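Local structure of putative glucoamylase (Bacteroides uniformis, 4GL3) at residues T225-R230 with L237-N242; R81-V86 with N149-I154; D16-L21 with A343-Y348. The protein is a putative glucoamylase, probably a glycoside hydrolase with a helical six-hairpin (alpha/alpha) fold, whose substrate is not established. All blocks are in the same frame, centred on the assembly; numbering follows the deposited sequence.

Contact 1. Residues T225-R230 with L237-N242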
loop_
_atom_site.group_PDB
_atom_site.type_symbol
_atom_site.label_atom_id
_atom_site.label_comp_id
_atom_site.label_asym_id
_atom_site.label_seq_id
_atom_site.Cartn_x
_atom_site.Cartn_y
_atom_site.Cartn_z
ATOM N N THR A 225 15.986 11.141 7.270
ATOM C CA THR A 225 15.292 9.862 7.229
ATOM C C THR A 225 15.644 9.005 5.978
ATOM O O THR A 225 15.059 7.942 5.789
ATOM C CB THR A 225 13.754 10.095 7.235
ATOM O OG1 THR A 225 13.409 10.974 6.141
ATOM C CG2 THR A 225 13.279 10.712 8.601
ATOM N N PHE A 226 16.574 9.471 5.132
ATOM C CA PHE A 226 16.977 8.737 3.932
ATOM C C PHE A 226 18.169 7.804 4.196
ATOM O O PHE A 226 17.948 6.673 4.619
ATOM C CB PHE A 226 17.154 9.649 2.711
ATOM C CG PHE A 226 17.245 8.889 1.415
ATOM C CD1 PHE A 226 16.145 8.181 0.951
ATOM C CD2 PHE A 226 18.429 8.826 0.713
ATOM C CE1 PHE A 226 16.222 7.441 -0.196
ATOM C CE2 PHE A 226 18.524 8.069 -0.443
ATOM C CZ PHE A 226 17.411 7.378 -0.900
ATOM N N LEU A 227 19.401 8.222 3.973
ATOM C CA LEU A 227 20.520 7.292 4.156
ATOM C C LEU A 227 20.616 6.964 5.641
ATOM O O LEU A 227 20.532 7.855 6.478
ATOM C CB LEU A 227 21.858 7.840 3.640
ATOM C CG LEU A 227 22.014 8.042 2.112
ATOM C CD1 LEU A 227 23.447 8.501 1.791
ATOM C CD2 LEU A 227 21.684 6.764 1.342
ATOM N N ASN A 228 20.722 5.666 5.960
ATOM C CA ASN A 228 20.833 5.224 7.332
ATOM C C ASN A 228 22.134 4.432 7.467
ATOM O O ASN A 228 23.167 4.957 7.884
ATOM C CB ASN A 228 19.570 4.425 7.717
ATOM C CG ASN A 228 19.523 4.056 9.196
ATOM O OD1 ASN A 228 20.560 3.804 9.792
ATOM N ND2 ASN A 228 18.318 4.061 9.799
ATOM N N GLY A 229 22.111 3.169 7.067
ATOM C CA GLY A 229 23.333 2.352 7.145
ATOM C C GLY A 229 23.726 1.952 8.556
ATOM O O GLY A 229 24.775 1.356 8.730
ATOM N N ARG A 230 22.929 2.249 9.580
ATOM C CA ARG A 230 23.345 1.842 10.945
ATOM C C ARG A 230 22.924 0.383 11.198
ATOM O O ARG A 230 22.156 -0.209 10.438
ATOM C CB ARG A 230 22.739 2.763 12.008
ATOM C CG ARG A 230 23.031 4.270 11.824
ATOM C CD ARG A 230 22.193 5.118 12.798
ATOM N NE ARG A 230 22.274 6.544 12.536
ATOM C CZ ARG A 230 21.601 7.162 11.580
ATOM N NH1 ARG A 230 20.819 6.447 10.780
ATOM N NH2 ARG A 230 21.724 8.480 11.395
ATOM N N LEU A 237 20.668 -1.606 8.264
ATOM C CA LEU A 237 19.480 -1.038 7.621
ATOM C C LEU A 237 19.891 0.069 6.631
ATOM O O LEU A 237 20.310 1.152 7.072
ATOM C CB LEU A 237 18.530 -0.449 8.695
ATOM C CG LEU A 237 17.210 0.188 8.251
ATOM C CD1 LEU A 237 16.290 -0.814 7.545
ATOM C CD2 LEU A 237 16.516 0.833 9.456
ATOM N N PRO A 238 19.786 -0.181 5.299
ATOM C CA PRO A 238 20.301 0.822 4.325
ATOM C C PRO A 238 19.682 2.209 4.447
ATOM O O PRO A 238 20.405 3.208 4.438
ATOM C CB PRO A 238 19.983 0.197 2.959
ATOM C CG PRO A 238 19.964 -1.296 3.228
ATOM C CD PRO A 238 19.423 -1.454 4.637
ATOM N N LEU A 239 18.367 2.246 4.593
ATOM C CA LEU A 239 17.589 3.476 4.557
ATOM C C LEU A 239 16.560 3.580 5.714
ATOM O O LEU A 239 16.133 2.577 6.313
ATOM C CB LEU A 239 16.833 3.584 3.222
ATOM C CG LEU A 239 17.600 3.481 1.870
ATOM C CD1 LEU A 239 16.597 3.424 0.701
ATOM C CD2 LEU A 239 18.607 4.622 1.726
ATOM N N GLY A 240 16.126 4.806 5.988
ATOM C CA GLY A 240 14.947 5.014 6.821
ATOM C C GLY A 240 15.256 5.650 8.180
ATOM O O GLY A 240 16.421 5.824 8.583
ATOM N N ASN A 241 14.170 5.970 8.877
ATOM C CA ASN A 241 14.190 6.658 10.163
ATOM C C ASN A 241 15.130 6.000 11.154
ATOM O O ASN A 241 15.067 4.777 11.394
ATOM C CB ASN A 241 12.749 6.653 10.718
ATOM C CG ASN A 241 12.563 7.619 11.852
ATOM O OD1 ASN A 241 13.055 7.414 12.970
ATOM N ND2 ASN A 241 11.825 8.692 11.572
ATOM N N ASN A 242 15.956 6.798 11.804
ATOM C CA ASN A 242 16.891 6.269 12.799
ATOM C C ASN A 242 16.247 5.756 14.125
ATOM O O ASN A 242 16.332 4.569 14.438
ATOM C CB ASN A 242 17.959 7.352 13.067
ATOM C CG ASN A 242 19.036 6.896 14.037
ATOM O OD1 ASN A 242 19.211 5.709 14.275
ATOM N ND2 ASN A 242 19.782 7.844 14.557
HETATM O O HOH W 1 18.549 7.636 9.137
HETATM O O HOH W 2 23.022 7.378 15.067
#
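The Arg230 guanidinium lies flat against the amide of Asn242, the two planes 11° apart, with Asn242 ND2 3.4 Å above the guanidinium plane and offset toward its rim. Since Arg230 NE and Asn242 ND2 are both donors, this is stacking, bridged by a water that accepts from NE and weakly from ND2, while Asn242 OD1 is hydrogen-bonded to Tyr232 OH. At the guanidinium edge sits Asn228, whose OD1 takes a weak bond from Arg230 NH1. Asn228 OD1 also accepts from Arg230 N (2.8 Å, 160°), closing an Asx turn. The other end of this amide, Asn228 ND2, reaches Gly240 O at 2.9 Å from above the carbonyl plane and also bonds the Tyr232 hydroxyl; swinging CG anti to the backbone N (chi1 -173°) carries the amide over the partner strand. Elsewhere Leu239 CD2 sits over the Phe226 ring, 4.0 Å from its centroid, a CH-pi contact, while Tyr268 meets that ring edge-to-face. Gly240 N bonds Phe226 O (2.9 Å), and at the Gly240 backbone angles any side chain would collide with the carbonyl oxygen of Leu239, so glycine suits the place. Gly229, at positive phi, gives its N to Leu237 O (2.7 Å). The segments lie on the strands of the antiparallel hairpin 227-232/235-239 and adjoining loops. Strand 235-239 rests on helix 271-288 through Leu237 on Gln274 and Ile281 and Leu239 on Tyr271.

Contact 2. Residues R81-V86 with N149-I154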
loop_
_atom_site.group_PDB
_atom_site.type_symbol
_atom_site.label_atom_id
_atom_site.label_comp_id
_atom_site.label_asym_id
_atom_site.label_seq_id
_atom_site.Cartn_x
_atom_site.Cartn_y
_atom_site.Cartn_z
ATOM N N ARG A 81 -16.671 -5.336 -12.489
ATOM C CA ARG A 81 -16.362 -4.463 -11.349
ATOM C C ARG A 81 -15.279 -3.420 -11.705
ATOM O O ARG A 81 -15.417 -2.246 -11.395
ATOM C CB ARG A 81 -15.898 -5.291 -10.142
ATOM C CG ARG A 81 -15.600 -4.505 -8.847
ATOM C CD ARG A 81 -16.827 -3.801 -8.287
ATOM N NE ARG A 81 -17.890 -4.736 -7.930
ATOM C CZ ARG A 81 -18.048 -5.277 -6.722
ATOM N NH1 ARG A 81 -17.255 -4.974 -5.704
ATOM N NH2 ARG A 81 -19.038 -6.103 -6.517
HETATM N N MSE A 82 -14.190 -3.868 -12.308
HETATM C CA MSE A 82 -13.113 -2.992 -12.694
HETATM C C MSE A 82 -13.600 -1.863 -13.631
HETATM O O MSE A 82 -13.212 -0.698 -13.458
HETATM C CB MSE A 82 -11.995 -3.787 -13.387
HETATM C CG MSE A 82 -10.732 -2.979 -13.674
HETATM SE SE MSE A 82 -9.787 -2.392 -12.091
HETATM C CE MSE A 82 -9.860 -4.082 -11.141
ATOM N N LEU A 83 -14.421 -2.204 -14.606
ATOM C CA LEU A 83 -15.010 -1.197 -15.488
ATOM C C LEU A 83 -15.844 -0.188 -14.682
ATOM O O LEU A 83 -15.728 1.015 -14.937
ATOM C CB LEU A 83 -15.819 -1.817 -16.662
ATOM C CG LEU A 83 -16.411 -0.844 -17.718
ATOM C CD1 LEU A 83 -15.325 0.068 -18.299
ATOM C CD2 LEU A 83 -17.152 -1.590 -18.826
ATOM N N LYS A 84 -16.642 -0.647 -13.714
ATOM C CA LYS A 84 -17.401 0.254 -12.861
ATOM C C LYS A 84 -16.446 1.253 -12.134
ATOM O O LYS A 84 -16.706 2.457 -12.098
ATOM C CB LYS A 84 -18.277 -0.505 -11.844
ATOM C CG LYS A 84 -19.116 0.376 -10.890
ATOM C CD LYS A 84 -20.266 -0.392 -10.224
ATOM C CE LYS A 84 -19.742 -1.256 -9.098
ATOM N NZ LYS A 84 -20.761 -2.136 -8.403
ATOM N N ILE A 85 -15.347 0.738 -11.590
ATOM C CA ILE A 85 -14.406 1.516 -10.860
ATOM C C ILE A 85 -13.762 2.580 -11.724
ATOM O O ILE A 85 -13.757 3.753 -11.339
ATOM C CB ILE A 85 -13.303 0.643 -10.202
ATOM C CG1 ILE A 85 -13.877 -0.168 -9.038
ATOM C CG2 ILE A 85 -12.143 1.501 -9.695
ATOM C CD1 ILE A 85 -12.993 -1.354 -8.580
ATOM N N VAL A 86 -13.231 2.195 -12.874
ATOM C CA VAL A 86 -12.499 3.155 -13.704
ATOM C C VAL A 86 -13.434 4.135 -14.403
ATOM O O VAL A 86 -13.078 5.322 -14.607
ATOM C CB VAL A 86 -11.496 2.470 -14.691
ATOM C CG1 VAL A 86 -10.559 1.592 -13.908
ATOM C CG2 VAL A 86 -12.179 1.679 -15.790
ATOM N N ASN A 149 -11.363 -3.846 -23.451
ATOM C CA ASN A 149 -10.859 -2.786 -24.316
ATOM C C ASN A 149 -11.098 -1.445 -23.641
ATOM O O ASN A 149 -10.213 -0.583 -23.653
ATOM C CB ASN A 149 -11.500 -2.818 -25.704
ATOM C CG ASN A 149 -11.063 -4.018 -26.529
ATOM O OD1 ASN A 149 -10.046 -4.666 -26.236
ATOM N ND2 ASN A 149 -11.836 -4.324 -27.575
ATOM N N ARG A 150 -12.263 -1.304 -23.007
ATOM C CA ARG A 150 -12.670 -0.038 -22.409
ATOM C C ARG A 150 -11.921 0.213 -21.100
ATOM O O ARG A 150 -11.530 1.331 -20.825
ATOM C CB ARG A 150 -14.159 -0.060 -22.164
ATOM C CG ARG A 150 -14.759 1.253 -21.668
ATOM C CD ARG A 150 -15.215 2.126 -22.831
ATOM N NE ARG A 150 -14.261 3.190 -23.154
ATOM C CZ ARG A 150 -14.326 4.449 -22.711
ATOM N NH1 ARG A 150 -15.309 4.846 -21.900
ATOM N NH2 ARG A 150 -13.386 5.330 -23.076
ATOM N N ILE A 151 -11.734 -0.830 -20.289
ATOM C CA ILE A 151 -10.873 -0.753 -19.120
ATOM C C ILE A 151 -9.497 -0.191 -19.468
ATOM O O ILE A 151 -9.018 0.740 -18.835
ATOM C CB ILE A 151 -10.690 -2.125 -18.421
ATOM C CG1 ILE A 151 -11.975 -2.579 -17.689
ATOM C CG2 ILE A 151 -9.574 -2.026 -17.398
ATOM C CD1 ILE A 151 -12.036 -4.052 -17.298
ATOM N N ARG A 152 -8.839 -0.778 -20.452
ATOM C CA ARG A 152 -7.490 -0.328 -20.838
ATOM C C ARG A 152 -7.475 1.103 -21.353
ATOM O O ARG A 152 -6.565 1.867 -21.020
ATOM C CB ARG A 152 -6.873 -1.274 -21.916
ATOM C CG ARG A 152 -6.497 -2.659 -21.375
ATOM C CD ARG A 152 -5.609 -3.430 -22.334
ATOM N NE ARG A 152 -6.110 -3.429 -23.723
ATOM C CZ ARG A 152 -7.075 -4.212 -24.190
ATOM N NH1 ARG A 152 -7.689 -5.094 -23.403
ATOM N NH2 ARG A 152 -7.438 -4.124 -25.469
ATOM N N GLY A 153 -8.453 1.447 -22.192
ATOM C CA GLY A 153 -8.581 2.809 -22.761
ATOM C C GLY A 153 -8.762 3.865 -21.694
ATOM O O GLY A 153 -8.099 4.928 -21.718
ATOM N N ILE A 154 -9.647 3.572 -20.737
ATOM C CA ILE A 154 -9.914 4.508 -19.682
ATOM C C ILE A 154 -8.678 4.652 -18.831
ATOM O O ILE A 154 -8.294 5.764 -18.499
ATOM C CB ILE A 154 -11.131 4.134 -18.785
ATOM C CG1 ILE A 154 -12.460 4.305 -19.579
ATOM C CG2 ILE A 154 -11.133 4.999 -17.502
ATOM C CD1 ILE A 154 -13.720 3.752 -18.884
#
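Ile151 reaches across to Met82 and Leu83: its CD1 lies 3.9 Å from CB of the selenomethionine Met82, and its CG1 is 4.1 Å from Leu83 CB. With CG1 turned anti to the carbonyl carbon (chi1 -71°), the longer branch points at the facing helix while CG2 meets Met82 CG. One turn on, Ile154 presents CG2 to Val86 CB at 3.8 Å, two beta-branched side chains crossing obliquely, and its CD1 touches Leu83 CD1. Leu83 CD1 also rests 3.6 Å from Arg150 CG, so the aliphatic stem of Arg150 lies along the exposed margin, a place that suits an apolar stem with a charged end, while the guanidinium folds back with Ile154 CG1 over its face. This packs helices 75-90 and 146-161 together, running nearly in the same direction at 30° with segment axes 9.5 Å apart, consistent with the helical six-hairpin architecture expected of the clan. Trimming Ile151 to an alanine removes CG1, CG2 and CD1, and would probably leave a gap against Met82 CB and Leu83 CB. Beyond this shell, Phe141 touches Met82 and Ile151. Helix 54-69 backs Met82 through Val61 and Ile64, and helix 124-140 lends Ala137 to Met82 and Leu134 to Val86.

Contact 3. Residues D16-L21 with A343-Y348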
loop_
_atom_site.group_PDB
_atom_site.type_symbol
_atom_site.label_atom_id
_atom_site.label_comp_id
_atom_site.label_asym_id
_atom_site.label_seq_id
_atom_site.Cartn_x
_atom_site.Cartn_y
_atom_site.Cartn_z
ATOM N N ASP A 16 -0.639 -23.492 2.795
ATOM C CA ASP A 16 -1.378 -23.069 1.591
ATOM C C ASP A 16 -2.869 -22.825 1.899
ATOM O O ASP A 16 -3.446 -21.842 1.426
ATOM C CB ASP A 16 -1.219 -24.092 0.460
ATOM C CG ASP A 16 0.116 -23.954 -0.266
ATOM O OD1 ASP A 16 0.421 -22.865 -0.784
ATOM O OD2 ASP A 16 0.861 -24.941 -0.328
ATOM N N GLU A 17 -3.479 -23.712 2.692
ATOM C CA GLU A 17 -4.877 -23.536 3.119
ATOM C C GLU A 17 -5.127 -22.274 3.961
ATOM O O GLU A 17 -6.124 -21.560 3.769
ATOM C CB GLU A 17 -5.348 -24.766 3.899
ATOM C CG GLU A 17 -5.515 -25.970 3.014
ATOM C CD GLU A 17 -5.742 -27.264 3.797
ATOM O OE1 GLU A 17 -5.405 -27.362 5.005
ATOM O OE2 GLU A 17 -6.244 -28.208 3.170
ATOM N N LEU A 18 -4.214 -22.026 4.889
ATOM C CA LEU A 18 -4.263 -20.864 5.745
ATOM C C LEU A 18 -4.141 -19.603 4.912
ATOM O O LEU A 18 -4.935 -18.676 5.096
ATOM C CB LEU A 18 -3.154 -20.922 6.810
ATOM C CG LEU A 18 -3.153 -19.802 7.857
ATOM C CD1 LEU A 18 -4.509 -19.763 8.575
ATOM C CD2 LEU A 18 -1.968 -19.997 8.815
HETATM N N MSE A 19 -3.169 -19.562 3.992
HETATM C CA MSE A 19 -2.980 -18.381 3.156
HETATM C C MSE A 19 -4.202 -18.103 2.328
HETATM O O MSE A 19 -4.632 -16.968 2.252
HETATM C CB MSE A 19 -1.756 -18.514 2.254
HETATM C CG MSE A 19 -0.449 -18.374 3.020
HETATM SE SE MSE A 19 1.137 -18.269 1.891
HETATM C CE MSE A 19 1.277 -20.148 1.428
ATOM N N THR A 20 -4.762 -19.145 1.730
ATOM C CA THR A 20 -5.922 -19.030 0.887
ATOM C C THR A 20 -7.126 -18.552 1.692
ATOM O O THR A 20 -7.832 -17.662 1.244
ATOM C CB THR A 20 -6.256 -20.355 0.198
ATOM O OG1 THR A 20 -5.162 -20.703 -0.658
ATOM C CG2 THR A 20 -7.590 -20.255 -0.616
ATOM N N LEU A 21 -7.326 -19.096 2.888
ATOM C CA LEU A 21 -8.425 -18.609 3.743
ATOM C C LEU A 21 -8.227 -17.127 4.101
ATOM O O LEU A 21 -9.175 -16.334 4.032
ATOM C CB LEU A 21 -8.589 -19.460 5.005
ATOM C CG LEU A 21 -9.702 -19.026 5.976
ATOM C CD1 LEU A 21 -11.053 -19.160 5.295
ATOM C CD2 LEU A 21 -9.683 -19.871 7.263
ATOM N N ALA A 343 3.539 -15.988 12.603
ATOM C CA ALA A 343 2.654 -14.968 13.177
ATOM C C ALA A 343 1.227 -15.194 12.685
ATOM O O ALA A 343 0.276 -15.115 13.461
ATOM C CB ALA A 343 3.140 -13.562 12.790
HETATM N N MSE A 344 1.089 -15.508 11.397
HETATM C CA MSE A 344 -0.218 -15.776 10.801
HETATM C C MSE A 344 -0.932 -16.909 11.525
HETATM O O MSE A 344 -2.113 -16.811 11.849
HETATM C CB MSE A 344 -0.084 -16.125 9.324
HETATM C CG MSE A 344 -1.402 -16.036 8.538
HETATM SE SE MSE A 344 -1.209 -16.629 6.652
HETATM C CE MSE A 344 0.036 -15.299 6.026
ATOM N N ARG A 345 -0.214 -17.992 11.784
ATOM C CA ARG A 345 -0.820 -19.152 12.395
ATOM C C ARG A 345 -1.196 -18.858 13.847
ATOM O O ARG A 345 -2.228 -19.342 14.326
ATOM C CB ARG A 345 0.098 -20.382 12.299
ATOM C CG ARG A 345 -0.561 -21.692 12.726
ATOM C CD ARG A 345 0.305 -22.898 12.353
ATOM N NE ARG A 345 0.414 -23.058 10.901
ATOM C CZ ARG A 345 -0.494 -23.655 10.130
ATOM N NH1 ARG A 345 -1.601 -24.179 10.665
ATOM N NH2 ARG A 345 -0.290 -23.732 8.813
ATOM N N TYR A 346 -0.366 -18.088 14.540
ATOM C CA TYR A 346 -0.642 -17.706 15.927
ATOM C C TYR A 346 -1.902 -16.811 15.991
ATOM O O TYR A 346 -2.779 -17.017 16.848
ATOM C CB TYR A 346 0.576 -16.996 16.543
ATOM C CG TYR A 346 0.309 -16.432 17.937
ATOM C CD1 TYR A 346 0.242 -17.265 19.055
ATOM C CD2 TYR A 346 0.113 -15.071 18.120
ATOM C CE1 TYR A 346 0.005 -16.740 20.319
ATOM C CE2 TYR A 346 -0.134 -14.545 19.370
ATOM C CZ TYR A 346 -0.198 -15.376 20.447
ATOM O OH TYR A 346 -0.446 -14.817 21.657
ATOM N N PHE A 347 -1.998 -15.857 15.056
ATOM C CA PHE A 347 -3.116 -14.941 15.019
ATOM C C PHE A 347 -4.409 -15.697 14.755
ATOM O O PHE A 347 -5.439 -15.366 15.330
ATOM C CB PHE A 347 -2.956 -13.864 13.934
ATOM C CG PHE A 347 -1.785 -12.931 14.127
ATOM C CD1 PHE A 347 -1.227 -12.693 15.368
ATOM C CD2 PHE A 347 -1.262 -12.267 13.035
ATOM C CE1 PHE A 347 -0.155 -11.819 15.503
ATOM C CE2 PHE A 347 -0.208 -11.389 13.158
ATOM C CZ PHE A 347 0.353 -11.165 14.401
ATOM N N TYR A 348 -4.350 -16.697 13.878
ATOM C CA TYR A 348 -5.534 -17.469 13.527
ATOM C C TYR A 348 -5.865 -18.513 14.587
ATOM O O TYR A 348 -7.001 -18.578 15.065
ATOM C CB TYR A 348 -5.356 -18.167 12.179
ATOM C CG TYR A 348 -6.584 -18.916 11.732
ATOM C CD1 TYR A 348 -7.695 -18.233 11.229
ATOM C CD2 TYR A 348 -6.641 -20.277 11.782
ATOM C CE1 TYR A 348 -8.828 -18.914 10.837
ATOM C CE2 TYR A 348 -7.768 -20.957 11.381
ATOM C CZ TYR A 348 -8.845 -20.258 10.916
ATOM O OH TYR A 348 -9.957 -20.923 10.538
#
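Leu18 overlaps the ring of Tyr348, laying CD1 over one face at 4.2 Å from the centroid, 28° off the ring normal, a CH-pi contact made toward the CG side of the ring. The other methyl, Leu18 CD2, lies 3.9 Å from Arg345 CA in the backbone of the opposite helix and over one face of the Arg345 guanidinium, offset toward the rim. Leu18 CG in turn meets SE of the selenomethionine Met344 at 3.9 Å. A branched leucine suits this place because its two methyls part, CD1 to Tyr348 and CD2 to Arg345; CG held anti to the backbone N (chi1 -176°) carries the branch point toward helix 337-349. Tyr348 is also met near its outer end, where Leu21 CD2 comes within 3.5 Å of Tyr348 OH, one helical turn after Leu18. On the other flank Met19 CG touches Met344 SE at 4.1 Å, the flexible selenium-containing chains crossing at about a right angle. The contact thus joins helix 15-27, near the start of the modelled chain, to helix 337-349, which crosses it steeply at 68° with segment axes 11.0 Å apart, consistent with the mostly helical six-hairpin architecture expected of the clan. The wide separation is filled by long side chains rather than by close backbone approach. Arg345 is fixed by salt bridges to Glu349 and Asp15, so its charge is probably balanced, while one face of the guanidinium takes Leu18 CD2. Met19 and Met344 both also touch Ile388 of helix 378-393, and Trp356 meets the Tyr348 ring edge-to-face.

How the contacts relate
The three contacts occupy separate parts of the single chain, each centred about 21 Å from its centre. Contacts 1 and 2 lie on opposite sides of that centre, their centres 40 Å and their nearest atoms about 30 Å apart. Contact 3 is about 17 Å from contact 2 and about 19 Å from contact 1, nearest atoms in each case. By pairing residues 16-21 with 343-348 it spans a sequence range that includes both others, which follow each other in series: a helix pair, then a local hairpin. Leu83 of contact 2 lies about 4 Å from a bound di(hydroxyethyl)ether, and Arg345 of contact 3 about 4 Å from a glycerol probably derived from crystallisation.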